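Local coordinates for hypothetical protein (Parabacteroides merdae, PDB 4OO3), which probably works as an NAD(P)-dependent oxidoreductase, joining a Rossmann-type nucleotide-binding domain to a C-terminal domain, though its substrate is unknown, at residues 21-26 / 397-402; 114-119 / 404-409; 158-163 / 319-324; 353-358 / 381-386. All coordinates share one frame; numbering follows the deposited sequence.

Contact 1. Residues 21-26 / 397-402; sequences HFHAAL and AHFGQV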
loop_
_atom_site.group_PDB
_atom_site.type_symbol
_atom_site.label_atom_id
_atom_site.label_comp_id
_atom_site.label_asym_id
_atom_site.label_seq_id
_atom_site.Cartn_x
_atom_site.Cartn_y
_atom_site.Cartn_z
ATOM N N HIS A 21 12.809 0.909 -6.147
ATOM C CA HIS A 21 11.678 0.003 -6.334
ATOM C C HIS A 21 11.006 0.340 -7.677
ATOM O O HIS A 21 11.119 1.466 -8.158
ATOM C CB HIS A 21 10.689 0.162 -5.171
ATOM C CG HIS A 21 9.633 -0.899 -5.126
ATOM N ND1 HIS A 21 8.400 -0.748 -5.722
ATOM C CD2 HIS A 21 9.628 -2.132 -4.568
ATOM C CE1 HIS A 21 7.681 -1.837 -5.535
ATOM N NE2 HIS A 21 8.404 -2.695 -4.840
ATOM N N PHE A 22 10.312 -0.632 -8.269
ATOM C CA PHE A 22 9.578 -0.477 -9.542
ATOM C C PHE A 22 8.600 0.699 -9.533
ATOM O O PHE A 22 8.362 1.343 -10.554
ATOM C CB PHE A 22 8.827 -1.796 -9.843
ATOM C CG PHE A 22 7.873 -1.736 -11.019
ATOM C CD1 PHE A 22 8.254 -1.174 -12.230
ATOM C CD2 PHE A 22 6.606 -2.300 -10.921
ATOM C CE1 PHE A 22 7.384 -1.141 -13.307
ATOM C CE2 PHE A 22 5.732 -2.276 -11.995
ATOM C CZ PHE A 22 6.122 -1.694 -13.190
ATOM N N HIS A 23 8.007 0.966 -8.371
ATOM C CA HIS A 23 6.998 2.034 -8.245
ATOM C C HIS A 23 7.533 3.430 -8.556
ATOM O O HIS A 23 6.785 4.279 -9.039
ATOM C CB HIS A 23 6.337 2.024 -6.867
ATOM C CG HIS A 23 5.479 0.826 -6.623
ATOM N ND1 HIS A 23 4.973 0.514 -5.381
ATOM C CD2 HIS A 23 5.057 -0.152 -7.458
ATOM C CE1 HIS A 23 4.266 -0.598 -5.463
ATOM N NE2 HIS A 23 4.299 -1.019 -6.714
ATOM N N ALA A 24 8.820 3.663 -8.309
ATOM C CA ALA A 24 9.452 4.901 -8.752
ATOM C C ALA A 24 9.258 5.100 -10.260
ATOM O O ALA A 24 8.999 6.214 -10.718
ATOM C CB ALA A 24 10.934 4.903 -8.402
ATOM N N ALA A 25 9.376 4.021 -11.027
ATOM C CA ALA A 25 9.176 4.087 -12.475
ATOM C C ALA A 25 7.703 4.036 -12.856
ATOM O O ALA A 25 7.290 4.687 -13.803
ATOM C CB ALA A 25 9.936 2.968 -13.172
ATOM N N LEU A 26 6.907 3.275 -12.113
ATOM C CA LEU A 26 5.498 3.076 -12.459
ATOM C C LEU A 26 4.743 4.395 -12.555
ATOM O O LEU A 26 3.785 4.505 -13.311
ATOM C CB LEU A 26 4.821 2.157 -11.436
ATOM C CG LEU A 26 3.455 1.558 -11.780
ATOM C CD1 LEU A 26 3.449 0.979 -13.188
ATOM C CD2 LEU A 26 3.086 0.489 -10.761
ATOM N N ALA A 397 -2.923 -0.404 -13.052
ATOM C CA ALA A 397 -4.079 0.478 -13.200
ATOM C C ALA A 397 -4.484 1.089 -11.856
ATOM O O ALA A 397 -4.842 2.262 -11.793
ATOM C CB ALA A 397 -5.249 -0.279 -13.806
ATOM N N HIS A 398 -4.405 0.301 -10.783
ATOM C CA HIS A 398 -4.692 0.827 -9.443
ATOM C C HIS A 398 -3.697 1.919 -9.061
ATOM O O HIS A 398 -4.068 2.904 -8.429
ATOM C CB HIS A 398 -4.673 -0.264 -8.364
ATOM C CG HIS A 398 -5.687 -1.342 -8.575
ATOM N ND1 HIS A 398 -5.447 -2.662 -8.260
ATOM C CD2 HIS A 398 -6.941 -1.298 -9.085
ATOM C CE1 HIS A 398 -6.508 -3.386 -8.566
ATOM N NE2 HIS A 398 -7.431 -2.582 -9.066
ATOM N N PHE A 399 -2.436 1.715 -9.433
ATOM C CA PHE A 399 -1.362 2.661 -9.134
ATOM C C PHE A 399 -1.539 3.952 -9.936
ATOM O O PHE A 399 -1.351 5.050 -9.408
ATOM C CB PHE A 399 -0.017 2.007 -9.456
ATOM C CG PHE A 399 1.178 2.757 -8.940
ATOM C CD1 PHE A 399 1.708 3.822 -9.653
ATOM C CD2 PHE A 399 1.799 2.365 -7.762
ATOM C CE1 PHE A 399 2.818 4.504 -9.185
ATOM C CE2 PHE A 399 2.908 3.046 -7.291
ATOM C CZ PHE A 399 3.419 4.113 -8.005
ATOM N N GLY A 400 -1.894 3.809 -11.211
ATOM C CA GLY A 400 -2.166 4.948 -12.086
ATOM C C GLY A 400 -3.306 5.822 -11.592
ATOM O O GLY A 400 -3.246 7.041 -11.718
ATOM N N GLN A 401 -4.334 5.202 -11.014
ATOM C CA GLN A 401 -5.465 5.948 -10.477
ATOM C C GLN A 401 -5.025 6.841 -9.321
ATOM O O GLN A 401 -5.476 7.980 -9.211
ATOM C CB GLN A 401 -6.575 5.007 -10.004
ATOM C CG GLN A 401 -7.365 4.352 -11.116
ATOM C CD GLN A 401 -8.345 3.317 -10.585
ATOM O OE1 GLN A 401 -9.198 3.631 -9.748
ATOM N NE2 GLN A 401 -8.229 2.076 -11.064
ATOM N N VAL A 402 -4.138 6.322 -8.472
ATOM C CA VAL A 402 -3.604 7.095 -7.353
ATOM C C VAL A 402 -2.798 8.280 -7.870
ATOM O O VAL A 402 -2.958 9.401 -7.385
ATOM C CB VAL A 402 -2.715 6.244 -6.411
ATOM C CG1 VAL A 402 -2.186 7.090 -5.257
ATOM C CG2 VAL A 402 -3.494 5.056 -5.863
#
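Leu26 and Phe399 are the closest CA pair between the short helix 22-26, which follows the first Rossmann strand (14-17), and helix 395-412 of the C-terminal family region, 7.6 Å apart, a gap bridged mainly by the Phe399 side chain. Phe399 carries its side of the contact. Its CG is trans to the backbone N (chi1 -168°), which sends the ring out between Leu26 and His23. Leu26 lays its CD2 branch over one face of that ring, offset toward the rim, 3.5 Å from Phe399 CG; this is a CH-pi contact. At the CE2-CZ end of the phenyl the ring meets His23: Phe399 CE2 sits over one imidazole face, 3.5 Å from His23 CG. The two ring planes are inclined at 44°, so the pair is neither a stack nor edge-to-face. Phe399 CZ also reaches the main chain, 3.5 Å from His23 O. On the opposite imidazole face of His23 lies His21 CE1, 3.4 Å above the plane. His21 is the N-cap of helix 22-26, and its ND1 accepts from His23 N at 3.2 Å in a nearly straight bond of 170°. Around the rim, His23 ND1 bonds to Asp118 and His23 NE2 to His395. Apolar carbon thus covers one imidazole face, while both nitrogens have partners outside this interface; these restraints are consistent with a His23 ring held in position and rotation.

Contact 2. Residues 114-119 / 404-409; sequences NVLSDK and EHFLDY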
loop_
_atom_site.group_PDB
_atom_site.type_symbol
_atom_site.label_atom_id
_atom_site.label_comp_id
_atom_site.label_asym_id
_atom_site.label_seq_id
_atom_site.Cartn_x
_atom_site.Cartn_y
_atom_site.Cartn_z
ATOM N N ASN A 114 6.699 19.440 -3.575
ATOM C CA ASN A 114 5.633 18.478 -3.237
ATOM C C ASN A 114 6.177 17.066 -3.286
ATOM O O ASN A 114 7.168 16.820 -3.968
ATOM C CB ASN A 114 4.464 18.580 -4.218
ATOM C CG ASN A 114 3.813 19.953 -4.229
ATOM O OD1 ASN A 114 2.974 20.266 -3.390
ATOM N ND2 ASN A 114 4.177 20.764 -5.202
ATOM N N VAL A 115 5.538 16.131 -2.583
ATOM C CA VAL A 115 6.065 14.761 -2.504
ATOM C C VAL A 115 4.989 13.684 -2.663
ATOM O O VAL A 115 4.002 13.664 -1.930
ATOM C CB VAL A 115 6.795 14.527 -1.165
ATOM C CG1 VAL A 115 7.301 13.093 -1.054
ATOM C CG2 VAL A 115 7.938 15.510 -1.004
ATOM N N LEU A 116 5.200 12.792 -3.623
ATOM C CA LEU A 116 4.446 11.545 -3.712
ATOM C C LEU A 116 5.407 10.419 -3.327
ATOM O O LEU A 116 6.392 10.160 -4.019
ATOM C CB LEU A 116 3.903 11.321 -5.132
ATOM C CG LEU A 116 3.069 10.059 -5.384
ATOM C CD1 LEU A 116 1.778 10.096 -4.579
ATOM C CD2 LEU A 116 2.750 9.909 -6.861
ATOM N N SER A 117 5.119 9.749 -2.220
ATOM C CA SER A 117 5.968 8.664 -1.757
ATOM C C SER A 117 5.186 7.375 -1.730
ATOM O O SER A 117 4.025 7.352 -1.337
ATOM C CB SER A 117 6.484 8.963 -0.353
ATOM O OG SER A 117 7.121 7.826 0.208
ATOM N N ASP A 118 5.828 6.293 -2.137
ATOM C CA ASP A 118 5.310 4.975 -1.858
ATOM C C ASP A 118 5.271 4.762 -0.339
ATOM O O ASP A 118 5.958 5.447 0.428
ATOM C CB ASP A 118 6.199 3.910 -2.495
ATOM C CG ASP A 118 5.479 2.586 -2.692
ATOM O OD1 ASP A 118 4.264 2.500 -2.386
ATOM O OD2 ASP A 118 6.129 1.635 -3.174
ATOM N N LYS A 119 4.443 3.827 0.093
ATOM C CA LYS A 119 4.488 3.358 1.473
ATOM C C LYS A 119 5.755 2.535 1.736
ATOM O O LYS A 119 6.381 2.035 0.799
ATOM C CB LYS A 119 3.239 2.532 1.804
ATOM C CG LYS A 119 2.826 1.507 0.743
ATOM C CD LYS A 119 3.031 0.066 1.163
ATOM C CE LYS A 119 4.482 -0.355 1.138
ATOM N NZ LYS A 119 4.573 -1.821 0.957
ATOM N N GLU A 404 -2.994 9.821 -10.773
ATOM C CA GLU A 404 -3.980 10.760 -11.330
ATOM C C GLU A 404 -4.697 11.551 -10.251
ATOM O O GLU A 404 -4.889 12.760 -10.392
ATOM C CB GLU A 404 -5.037 10.019 -12.141
ATOM C CG GLU A 404 -4.541 9.453 -13.456
ATOM C CD GLU A 404 -5.543 8.502 -14.086
ATOM O OE1 GLU A 404 -6.760 8.795 -14.031
ATOM O OE2 GLU A 404 -5.112 7.456 -14.625
ATOM N N HIS A 405 -5.107 10.861 -9.185
ATOM C CA HIS A 405 -5.741 11.514 -8.038
ATOM C C HIS A 405 -4.791 12.560 -7.451
ATOM O O HIS A 405 -5.207 13.679 -7.154
ATOM C CB HIS A 405 -6.178 10.478 -6.984
ATOM C CG HIS A 405 -6.816 11.074 -5.761
ATOM N ND1 HIS A 405 -6.092 11.446 -4.645
ATOM C CD2 HIS A 405 -8.114 11.344 -5.468
ATOM C CE1 HIS A 405 -6.910 11.931 -3.726
ATOM N NE2 HIS A 405 -8.143 11.878 -4.200
ATOM N N PHE A 406 -3.512 12.206 -7.332
ATOM C CA PHE A 406 -2.490 13.118 -6.806
ATOM C C PHE A 406 -2.290 14.325 -7.719
ATOM O O PHE A 406 -2.255 15.462 -7.250
ATOM C CB PHE A 406 -1.161 12.373 -6.595
ATOM C CG PHE A 406 -0.025 13.261 -6.162
ATOM C CD1 PHE A 406 0.129 13.621 -4.832
ATOM C CD2 PHE A 406 0.892 13.743 -7.092
ATOM C CE1 PHE A 406 1.177 14.437 -4.437
ATOM C CE2 PHE A 406 1.934 14.562 -6.702
ATOM C CZ PHE A 406 2.080 14.909 -5.371
ATOM N N LEU A 407 -2.176 14.085 -9.021
ATOM C CA LEU A 407 -2.020 15.179 -9.987
ATOM C C LEU A 407 -3.227 16.125 -10.037
ATOM O O LEU A 407 -3.065 17.317 -10.292
ATOM C CB LEU A 407 -1.733 14.628 -11.388
ATOM C CG LEU A 407 -0.398 13.906 -11.566
ATOM C CD1 LEU A 407 -0.369 13.180 -12.900
ATOM C CD2 LEU A 407 0.770 14.876 -11.457
ATOM N N ASP A 408 -4.428 15.597 -9.814
ATOM C CA ASP A 408 -5.627 16.440 -9.675
ATOM C C ASP A 408 -5.522 17.317 -8.449
ATOM O O ASP A 408 -5.711 18.529 -8.519
ATOM C CB ASP A 408 -6.900 15.596 -9.525
ATOM C CG ASP A 408 -7.611 15.374 -10.829
ATOM O OD1 ASP A 408 -7.759 16.346 -11.596
ATOM O OD2 ASP A 408 -8.042 14.232 -11.077
ATOM N N TYR A 409 -5.231 16.695 -7.315
ATOM C CA TYR A 409 -5.275 17.417 -6.060
ATOM C C TYR A 409 -4.157 18.441 -5.914
ATOM O O TYR A 409 -4.279 19.369 -5.111
ATOM C CB TYR A 409 -5.404 16.458 -4.869
ATOM C CG TYR A 409 -6.868 16.189 -4.599
ATOM C CD1 TYR A 409 -7.687 17.204 -4.091
ATOM C CD2 TYR A 409 -7.457 14.967 -4.909
ATOM C CE1 TYR A 409 -9.037 17.000 -3.868
ATOM C CE2 TYR A 409 -8.813 14.757 -4.688
ATOM C CZ TYR A 409 -9.597 15.774 -4.166
ATOM O OH TYR A 409 -10.940 15.573 -3.940
#
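Leu116 and Phe406 meet because each swings its CG trans to its own backbone N, with chi1 of -179° in the leucine and 175° in the phenylalanine. The two side chains run past each other in opposite directions, the leucine across the phenyl face. Leu116 CB stands over the middle of the Phe406 ring, 4.0 Å from the centroid and only 10° off the normal, which identifies a CH-pi contact. Leu116 CD1 continues over the same ring toward its root, 3.9 Å from Phe406 CD1. A third approach comes from the main chain: Val115 O lies obliquely to the ring, 3.9 Å from Phe406 CE1. No hydrogen bond joins the segments; apart from the carbonyl oxygen of Val115, carbon atoms make the contact, and all three touching residues are buried. The CA atoms of Leu116 and Phe406 are 7.8 Å apart, the nearest CA pair of the two segments. Farther along the same segment, Ser117 OG donates to Asp118 O at 2.7 Å, and Lys101 is a further partner of that hydroxyl.

The setting is the parallel Rossmann sheet, where strand 114-117 lies between strands 91-94 and 145-147. Leu116 points to the face covered by helix 395-412, whereas the Val115 side chain points away from that helix and packs against Ile105, Thr108 and Leu109 of helix 98-110. Phe406 spreads over all three strands, touching Val91 and Tyr146 as well as Leu116, and so seats helix 395-412 on the sheet.

Contact 3. Residues 158-163 / 319-324; sequences MLQREL and SVMKGS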
loop_
_atom_site.group_PDB
_atom_site.type_symbol
_atom_site.label_atom_id
_atom_site.label_comp_id
_atom_site.label_asym_id
_atom_site.label_seq_id
_atom_site.Cartn_x
_atom_site.Cartn_y
_atom_site.Cartn_z
HETATM N N MSE A 158 -13.679 -1.965 -3.015
HETATM C CA MSE A 158 -14.653 -0.906 -3.271
HETATM C C MSE A 158 -16.044 -1.398 -2.995
HETATM O O MSE A 158 -16.879 -0.642 -2.498
HETATM C CB MSE A 158 -14.573 -0.380 -4.705
HETATM C CG MSE A 158 -13.277 0.393 -4.903
HETATM SE SE MSE A 158 -13.065 0.904 -6.791
HETATM C CE MSE A 158 -14.256 2.462 -6.749
ATOM N N LEU A 159 -16.315 -2.663 -3.304
ATOM C CA LEU A 159 -17.655 -3.213 -3.074
ATOM C C LEU A 159 -17.903 -3.473 -1.590
ATOM O O LEU A 159 -19.021 -3.329 -1.102
ATOM C CB LEU A 159 -17.877 -4.482 -3.908
ATOM C CG LEU A 159 -18.011 -4.222 -5.411
ATOM C CD1 LEU A 159 -17.956 -5.508 -6.218
ATOM C CD2 LEU A 159 -19.294 -3.468 -5.713
ATOM N N GLN A 160 -16.848 -3.843 -0.879
ATOM C CA GLN A 160 -16.921 -4.066 0.555
ATOM C C GLN A 160 -17.306 -2.757 1.249
ATOM O O GLN A 160 -18.250 -2.717 2.038
ATOM C CB GLN A 160 -15.580 -4.579 1.073
ATOM C CG GLN A 160 -15.689 -5.741 2.037
ATOM C CD GLN A 160 -14.356 -6.112 2.643
ATOM O OE1 GLN A 160 -13.330 -5.516 2.330
ATOM N NE2 GLN A 160 -14.367 -7.097 3.520
ATOM N N ARG A 161 -16.582 -1.686 0.934
ATOM C CA ARG A 161 -16.903 -0.342 1.431
ATOM C C ARG A 161 -18.356 0.036 1.137
ATOM O O ARG A 161 -19.061 0.519 2.026
ATOM C CB ARG A 161 -15.952 0.690 0.806
ATOM C CG ARG A 161 -16.187 2.152 1.185
ATOM C CD ARG A 161 -15.013 2.984 0.688
ATOM N NE ARG A 161 -15.307 4.407 0.503
ATOM C CZ ARG A 161 -14.745 5.416 1.176
ATOM N NH1 ARG A 161 -13.843 5.213 2.130
ATOM N NH2 ARG A 161 -15.094 6.661 0.893
ATOM N N GLU A 162 -18.793 -0.188 -0.102
ATOM C CA GLU A 162 -20.152 0.172 -0.518
ATOM C C GLU A 162 -21.210 -0.589 0.254
ATOM O O GLU A 162 -22.144 0.014 0.780
ATOM C CB GLU A 162 -20.364 -0.039 -2.021
ATOM C CG GLU A 162 -20.560 1.263 -2.787
ATOM C CD GLU A 162 -21.922 1.887 -2.549
ATOM O OE1 GLU A 162 -22.932 1.152 -2.535
ATOM O OE2 GLU A 162 -21.986 3.121 -2.387
ATOM N N LEU A 163 -21.046 -1.909 0.325
ATOM C CA LEU A 163 -22.007 -2.774 0.998
ATOM C C LEU A 163 -22.095 -2.499 2.501
ATOM O O LEU A 163 -23.177 -2.592 3.084
ATOM C CB LEU A 163 -21.669 -4.244 0.748
ATOM C CG LEU A 163 -21.863 -4.754 -0.684
ATOM C CD1 LEU A 163 -21.467 -6.220 -0.759
ATOM C CD2 LEU A 163 -23.294 -4.574 -1.157
ATOM N N SER A 319 -10.298 -11.928 4.586
ATOM C CA SER A 319 -10.750 -10.864 5.469
ATOM C C SER A 319 -12.221 -10.991 5.824
ATOM O O SER A 319 -13.021 -11.554 5.061
ATOM C CB SER A 319 -10.492 -9.493 4.845
ATOM O OG SER A 319 -11.297 -9.288 3.700
ATOM N N VAL A 320 -12.562 -10.456 6.991
ATOM C CA VAL A 320 -13.940 -10.388 7.450
ATOM C C VAL A 320 -14.180 -9.013 8.045
ATOM O O VAL A 320 -13.313 -8.471 8.731
ATOM C CB VAL A 320 -14.233 -11.415 8.558
ATOM C CG1 VAL A 320 -15.734 -11.563 8.761
ATOM C CG2 VAL A 320 -13.609 -12.756 8.228
HETATM N N MSE A 321 -15.353 -8.453 7.782
HETATM C CA MSE A 321 -15.818 -7.287 8.533
HETATM C C MSE A 321 -17.224 -7.610 8.955
HETATM O O MSE A 321 -18.089 -7.894 8.127
HETATM C CB MSE A 321 -15.637 -5.953 7.807
HETATM C CG MSE A 321 -16.155 -5.867 6.384
HETATM SE SE MSE A 321 -15.691 -4.079 5.668
HETATM C CE MSE A 321 -16.920 -2.992 6.746
ATOM N N LYS A 322 -17.442 -7.592 10.267
ATOM C CA LYS A 322 -18.648 -8.142 10.861
ATOM C C LYS A 322 -19.644 -7.043 11.167
ATOM O O LYS A 322 -19.352 -6.128 11.929
ATOM C CB LYS A 322 -18.298 -8.928 12.131
ATOM C CG LYS A 322 -17.379 -10.110 11.855
ATOM C CD LYS A 322 -17.476 -11.189 12.918
ATOM C CE LYS A 322 -16.916 -10.700 14.237
ATOM N NZ LYS A 322 -16.397 -11.808 15.088
ATOM N N GLY A 323 -20.811 -7.128 10.533
ATOM C CA GLY A 323 -21.913 -6.202 10.786
ATOM C C GLY A 323 -23.000 -6.917 11.557
ATOM O O GLY A 323 -23.029 -8.148 11.589
ATOM N N SER A 324 -23.894 -6.153 12.177
ATOM C CA SER A 324 -24.979 -6.725 12.987
ATOM C C SER A 324 -25.926 -7.626 12.177
ATOM O O SER A 324 -26.562 -8.520 12.738
ATOM C CB SER A 324 -25.763 -5.622 13.708
ATOM O OG SER A 324 -26.408 -4.763 12.786
#
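Gln160 and Met321 join helix 155-164 to strand 316-322 in an example of alpha/beta packing, a helix laid against the large mixed sheet of the C-terminal domain. The backbones stay well apart, the CA atoms of these two residues being 8.7 Å from each other, so long side chains fill the interval. Most of the contact is van der Waals. The Gln160 chain, extended beyond CG, and the Met321 chain, deposited as selenomethionine, slide past each other in opposite directions. Met321 reaches this position with CG between its backbone N and carbonyl carbon (chi1 50°), then folds its tip at chi3 (-70°). On the polar side, Ser319 flanks the end of Gln160. Replacing Gln160 by an alanine would probably leave Met321 without the partner it packs on in this segment and open a gap between helix and sheet. Backbone bonding belongs to the sheet, in which Ser319 and Met321 pair with Ile330 and Leu328. Further apolar cover for Gln160 comes from Leu342. Where the two chains pass, Met321 SE rests 3.9 Å from Gln160 CD and 4.0 Å from Gln160 CG.

Contact 4. Residues 353-358 / 381-386; sequences AAYEKD and GVWQVE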
loop_
_atom_site.group_PDB
_atom_site.type_symbol
_atom_site.label_atom_id
_atom_site.label_comp_id
_atom_site.label_asym_id
_atom_site.label_seq_id
_atom_site.Cartn_x
_atom_site.Cartn_y
_atom_site.Cartn_z
ATOM N N ALA A 353 -35.524 -15.126 4.882
ATOM C CA ALA A 353 -36.451 -14.817 3.794
ATOM C C ALA A 353 -36.558 -13.304 3.573
ATOM O O ALA A 353 -36.430 -12.817 2.447
ATOM C CB ALA A 353 -37.823 -15.408 4.090
ATOM N N ALA A 354 -36.785 -12.574 4.662
ATOM C CA ALA A 354 -36.915 -11.119 4.619
ATOM C C ALA A 354 -35.578 -10.430 4.315
ATOM O O ALA A 354 -35.543 -9.372 3.676
ATOM C CB ALA A 354 -37.483 -10.611 5.938
ATOM N N TYR A 355 -34.484 -11.021 4.783
ATOM C CA TYR A 355 -33.154 -10.491 4.496
ATOM C C TYR A 355 -32.867 -10.549 2.991
ATOM O O TYR A 355 -32.335 -9.602 2.426
ATOM C CB TYR A 355 -32.074 -11.243 5.290
ATOM C CG TYR A 355 -30.683 -10.698 5.053
ATOM C CD1 TYR A 355 -30.343 -9.417 5.476
ATOM C CD2 TYR A 355 -29.719 -11.448 4.391
ATOM C CE1 TYR A 355 -29.084 -8.900 5.250
ATOM C CE2 TYR A 355 -28.454 -10.941 4.160
ATOM C CZ TYR A 355 -28.143 -9.664 4.589
ATOM O OH TYR A 355 -26.894 -9.146 4.363
ATOM N N GLU A 356 -33.247 -11.648 2.347
ATOM C CA GLU A 356 -32.994 -11.827 0.916
ATOM C C GLU A 356 -33.713 -10.785 0.048
ATOM O O GLU A 356 -33.226 -10.429 -1.032
ATOM C CB GLU A 356 -33.381 -13.245 0.480
ATOM C CG GLU A 356 -33.002 -13.569 -0.959
ATOM C CD GLU A 356 -32.877 -15.057 -1.232
ATOM O OE1 GLU A 356 -32.941 -15.863 -0.279
ATOM O OE2 GLU A 356 -32.703 -15.421 -2.413
ATOM N N LYS A 357 -34.858 -10.300 0.525
ATOM C CA LYS A 357 -35.612 -9.260 -0.179
ATOM C C LYS A 357 -34.975 -7.877 -0.006
ATOM O O LYS A 357 -34.961 -7.076 -0.941
ATOM C CB LYS A 357 -37.069 -9.234 0.286
ATOM C CG LYS A 357 -37.792 -10.559 0.086
ATOM C CD LYS A 357 -39.291 -10.382 -0.118
ATOM C CE LYS A 357 -39.948 -9.644 1.041
ATOM N NZ LYS A 357 -41.429 -9.579 0.891
ATOM N N ASP A 358 -34.456 -7.599 1.190
ATOM C CA ASP A 358 -33.689 -6.369 1.434
ATOM C C ASP A 358 -32.425 -6.389 0.584
ATOM O O ASP A 358 -32.010 -5.366 0.038
ATOM C CB ASP A 358 -33.300 -6.242 2.915
ATOM C CG ASP A 358 -34.502 -6.062 3.830
ATOM O OD1 ASP A 358 -35.386 -5.236 3.517
ATOM O OD2 ASP A 358 -34.558 -6.749 4.870
ATOM N N GLY A 381 -27.969 -18.332 3.374
ATOM C CA GLY A 381 -27.366 -17.257 4.150
ATOM C C GLY A 381 -25.999 -16.809 3.649
ATOM O O GLY A 381 -25.321 -16.045 4.337
ATOM N N VAL A 382 -25.595 -17.274 2.461
ATOM C CA VAL A 382 -24.292 -16.930 1.874
ATOM C C VAL A 382 -24.404 -16.616 0.374
ATOM O O VAL A 382 -24.735 -17.495 -0.427
ATOM C CB VAL A 382 -23.262 -18.060 2.064
ATOM C CG1 VAL A 382 -21.887 -17.608 1.579
ATOM C CG2 VAL A 382 -23.199 -18.493 3.525
ATOM N N TRP A 383 -24.110 -15.365 0.009
ATOM C CA TRP A 383 -24.161 -14.899 -1.381
ATOM C C TRP A 383 -22.800 -14.409 -1.855
ATOM O O TRP A 383 -22.166 -13.589 -1.189
ATOM C CB TRP A 383 -25.151 -13.743 -1.525
ATOM C CG TRP A 383 -26.582 -14.135 -1.343
ATOM C CD1 TRP A 383 -27.481 -14.432 -2.323
ATOM C CD2 TRP A 383 -27.278 -14.270 -0.103
ATOM N NE1 TRP A 383 -28.697 -14.746 -1.770
ATOM C CE2 TRP A 383 -28.599 -14.656 -0.407
ATOM C CE3 TRP A 383 -26.913 -14.104 1.240
ATOM C CZ2 TRP A 383 -29.562 -14.876 0.582
ATOM C CZ3 TRP A 383 -27.876 -14.326 2.227
ATOM C CH2 TRP A 383 -29.182 -14.707 1.889
ATOM N N GLN A 384 -22.357 -14.900 -3.008
ATOM C CA GLN A 384 -21.173 -14.360 -3.657
ATOM C C GLN A 384 -21.551 -13.151 -4.508
ATOM O O GLN A 384 -22.562 -13.174 -5.202
ATOM C CB GLN A 384 -20.513 -15.408 -4.547
ATOM C CG GLN A 384 -19.292 -14.872 -5.285
ATOM C CD GLN A 384 -18.384 -15.961 -5.816
ATOM O OE1 GLN A 384 -18.582 -17.147 -5.548
ATOM N NE2 GLN A 384 -17.371 -15.558 -6.575
ATOM N N VAL A 385 -20.720 -12.114 -4.465
ATOM C CA VAL A 385 -20.898 -10.939 -5.309
ATOM C C VAL A 385 -20.219 -11.176 -6.649
ATOM O O VAL A 385 -19.005 -11.108 -6.757
ATOM C CB VAL A 385 -20.326 -9.663 -4.661
ATOM C CG1 VAL A 385 -20.555 -8.447 -5.558
ATOM C CG2 VAL A 385 -20.955 -9.429 -3.292
ATOM N N GLU A 386 -21.022 -11.456 -7.668
ATOM C CA GLU A 386 -20.531 -11.685 -9.016
ATOM C C GLU A 386 -19.996 -10.371 -9.588
ATOM O O GLU A 386 -20.724 -9.397 -9.689
ATOM C CB GLU A 386 -21.677 -12.222 -9.881
ATOM C CG GLU A 386 -21.267 -12.867 -11.197
ATOM C CD GLU A 386 -22.465 -13.248 -12.064
ATOM O OE1 GLU A 386 -23.623 -13.134 -11.600
ATOM O OE2 GLU A 386 -22.250 -13.662 -13.221
#
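Trp383 is the residue of strand 382-386 that meets Tyr355 and Glu356 of helix 352-369. The segment begins at Gly381, whose positive phi of 80° favours glycine and whose CA is 8.5 Å from Glu356 CA, the nearest CA pair. Two residues on, Trp383 directs its indole at the helix, CG trans to the carbonyl carbon (chi1 -69°). Trp383 CZ3 arrives at the edge of the Tyr355 ring, 3.9 Å from Tyr355 CE2, with the planes inclined at 61° in an oblique pair. Farther round the indole, Glu356 OE1 lies at the ring edge, near its plane and 3.6 Å from Trp383 CZ2. This places an acidic oxygen against the weakly positive C-H rim, probably mildly favourable; Lys377 is a long, weak ion-pair partner of the same oxygen. An alanine in place of Trp383 is likely to leave the Tyr355 edge and the Glu356 chain without their partner and open a gap under the helix. Beyond Trp383, Val385 packs on Leu159 and Leu163 of helix 155-164. Within the mixed sheet of the C-terminal domain, strand 382-386 lies between strands 341-346 and 374-379, antiparallel to both, and helix 352-369 packs against this sheet through Tyr355, which reaches over Val344 and Ala346 and bonds through OH to Val169 O.

How the contacts relate
From the N terminus, residues 21-26 open contact 1 and residues 114-119 open contact 2, both within the Rossmann part. Contact 3 opens on helix 155-164 and closes at strand 316-322 of the mixed sheet of the C-terminal domain, before contact 4 opens at 353-358 and closes at 381-386. These two follow in series, both inside the longer loops of contacts 1 and 2. Helix 395-412 finally returns to the Rossmann part, closing contact 1 first and contact 2 next, so those loops cross. Contacts 1 and 2, centres 11 Å apart, share this helix; contacts 3 and 4, centres 14 Å apart, place helices against one sheet.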